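PDB 5U1T: separin from Saccharomyces cerevisiae, which cleaves the cohesin subunit MCD1/SCC1 as a caspase-like cysteine protease at the onset of anaphase, releasing sister chromatids for segregation. Local coordinates for residues A[468-471]-A[472-475]. Residues are numbered along the deposited sequence; the frame is centred on the assembly and turned at random.
Sequences DTLS and FVFD
Thr469 is the N-cap residue of helix 470-485, its hydroxyl taking the N-H of Phe472, a worked example of how a side chain serves the amide N-H groups that a first helical turn leaves without carbonyl partners. Phe472 N donates to Thr469 OG1 over 2.9 Å with an N-H...O angle of 152°. The threonine torsion makes this possible: OG1 sits between its own backbone N and carbonyl carbon (chi1 72°), which turns the oxygen forward over the turn, while CG2 stays beside the backbone N. The same hydroxyl is hydrogen-bonded to Asn467 OD1, just upstream, so a second polar partner helps fix its rotation. A valine here would keep the branched shape but lose the oxygen, and would probably leave Phe472 N without its capping acceptor and Asn467 without its hydroxyl mate.

Behind the cap the i to i+4 backbone bonds of the alpha-helix take over, with Phe474 N bonded to Leu470 O and Asp475 N to Ser471 O, each at 3.1 Å. The tightly packed side of this turn is apolar. Leu470 and Phe474 run side by side in the same direction, Leu470 CG lying 3.9 Å from Phe474 CD2, and both lean on Ile528 of helix 523-533; Val506 of helix 501-509 and the ring of Phe603 also meet Phe474, placing the turn among packed helices of the helical region. Val473 adds to the apolar side, its CG1 4.3 Å from Leu470 CD1. The solvent side is looser: Asp475, exposed, meets the preceding turn through its backbone and CB rather than its carboxylate. Back on the packed side, Leu470 O lies at the edge of the Phe474 ring and in its plane, 3.9 Å from Phe474 CD2.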
ATOM      1  N   ASP A 468      15.444   2.686 -36.709  1.00 61.95           N
ATOM      2  CA  ASP A 468      16.441   3.232 -35.796  1.00 70.42           C
ATOM      3  C   ASP A 468      15.828   3.847 -34.533  1.00 64.58           C
ATOM      4  O   ASP A 468      16.320   4.852 -34.020  1.00 58.82           O
ATOM      5  CB  ASP A 468      17.294   4.274 -36.522  1.00 67.03           C
ATOM      6  CG  ASP A 468      16.457   5.328 -37.193  1.00 69.01           C
ATOM      7  OD1 ASP A 468      15.245   5.397 -36.876  1.00 73.36           O
ATOM      8  OD2 ASP A 468      16.997   6.080 -38.044  1.00 73.37           O
ATOM      9  N   THR A 469      14.758   3.230 -34.047  1.00 59.64           N
ATOM     10  CA  THR A 469      14.115   3.672 -32.815  1.00 64.74           C
ATOM     11  C   THR A 469      14.206   2.588 -31.746  1.00 57.28           C
ATOM     12  O   THR A 469      14.080   1.416 -32.051  1.00 57.70           O
ATOM     13  CB  THR A 469      12.629   4.029 -33.045  1.00 64.58           C
ATOM     14  OG1 THR A 469      11.873   2.824 -33.259  1.00 59.28           O
ATOM     15  CG2 THR A 469      12.480   4.953 -34.238  1.00 54.57           C
ATOM     16  N   LEU A 470      14.441   2.987 -30.501  1.00 62.91           N
ATOM     17  CA  LEU A 470      14.339   2.058 -29.379  1.00 59.28           C
ATOM     18  C   LEU A 470      12.900   1.553 -29.234  1.00 56.49           C
ATOM     19  O   LEU A 470      12.681   0.395 -28.904  1.00 56.30           O
ATOM     20  CB  LEU A 470      14.799   2.725 -28.086  1.00 57.62           C
ATOM     21  CG  LEU A 470      14.915   1.856 -26.838  1.00 60.63           C
ATOM     22  CD1 LEU A 470      16.106   0.940 -26.941  1.00 56.61           C
ATOM     23  CD2 LEU A 470      15.005   2.718 -25.583  1.00 61.66           C
ATOM     24  N   SER A 471      11.923   2.417 -29.493  1.00 60.98           N
ATOM     25  CA  SER A 471      10.523   2.025 -29.368  1.00 53.56           C
ATOM     26  C   SER A 471      10.172   0.841 -30.257  1.00 55.11           C
ATOM     27  O   SER A 471       9.515  -0.087 -29.798  1.00 57.42           O
ATOM     28  CB  SER A 471       9.583   3.202 -29.667  1.00 61.12           C
ATOM     29  OG  SER A 471      10.030   4.004 -30.754  1.00 65.80           O
ATOM     30  N   PHE A 472      10.642   0.824 -31.485  1.00 61.08           N
ATOM     31  CA  PHE A 472      10.317  -0.285 -32.351  1.00 55.50           C
ATOM     32  C   PHE A 472      10.934  -1.603 -31.934  1.00 52.82           C
ATOM     33  O   PHE A 472      10.293  -2.618 -31.970  1.00 56.71           O
ATOM     34  CB  PHE A 472      10.683  -0.003 -33.798  1.00 56.25           C
ATOM     35  CG  PHE A 472      10.470  -1.181 -34.680  1.00 61.10           C
ATOM     36  CD1 PHE A 472       9.223  -1.485 -35.136  1.00 64.91           C
ATOM     37  CD2 PHE A 472      11.500  -2.018 -34.985  1.00 55.98           C
ATOM     38  CE1 PHE A 472       9.006  -2.591 -35.906  1.00 59.23           C
ATOM     39  CE2 PHE A 472      11.292  -3.124 -35.750  1.00 57.90           C
ATOM     40  CZ  PHE A 472      10.044  -3.411 -36.214  1.00 56.88           C
ATOM     41  N   VAL A 473      12.181  -1.584 -31.515  1.00 48.72           N
ATOM     42  CA  VAL A 473      12.857  -2.801 -31.146  1.00 51.93           C
ATOM     43  C   VAL A 473      12.357  -3.383 -29.849  1.00 55.62           C
ATOM     44  O   VAL A 473      12.442  -4.560 -29.642  1.00 53.28           O
ATOM     45  CB  VAL A 473      14.375  -2.629 -31.137  1.00 51.10           C
ATOM     46  CG1 VAL A 473      14.777  -1.501 -30.239  1.00 55.45           C
ATOM     47  CG2 VAL A 473      15.041  -3.897 -30.694  1.00 49.39           C
ATOM     48  N   PHE A 474      11.840  -2.550 -28.974  1.00 55.47           N
ATOM     49  CA  PHE A 474      11.289  -3.031 -27.740  1.00 58.53           C
ATOM     50  C   PHE A 474       9.951  -3.653 -28.016  1.00 55.84           C
ATOM     51  O   PHE A 474       9.626  -4.703 -27.541  1.00 50.82           O
ATOM     52  CB  PHE A 474      11.129  -1.884 -26.777  1.00 56.46           C
ATOM     53  CG  PHE A 474      11.971  -2.018 -25.583  1.00 55.40           C
ATOM     54  CD1 PHE A 474      11.590  -2.832 -24.562  1.00 56.38           C
ATOM     55  CD2 PHE A 474      13.160  -1.380 -25.512  1.00 52.09           C
ATOM     56  CE1 PHE A 474      12.374  -2.986 -23.463  1.00 54.32           C
ATOM     57  CE2 PHE A 474      13.956  -1.523 -24.421  1.00 58.14           C
ATOM     58  CZ  PHE A 474      13.563  -2.330 -23.391  1.00 52.55           C
ATOM     59  N   ASP A 475       9.185  -2.970 -28.829  1.00 55.35           N
ATOM     60  CA  ASP A 475       7.881  -3.395 -29.247  1.00 55.53           C
ATOM     61  C   ASP A 475       7.959  -4.737 -29.946  1.00 61.66           C
ATOM     62  O   ASP A 475       7.160  -5.606 -29.690  1.00 62.51           O
ATOM     63  CB  ASP A 475       7.363  -2.329 -30.186  1.00 62.66           C
ATOM     64  CG  ASP A 475       5.963  -2.527 -30.570  1.00 65.20           C
ATOM     65  OD1 ASP A 475       5.249  -3.221 -29.863  1.00 70.45           O
ATOM     66  OD2 ASP A 475       5.562  -1.974 -31.589  1.00 77.58           O
TER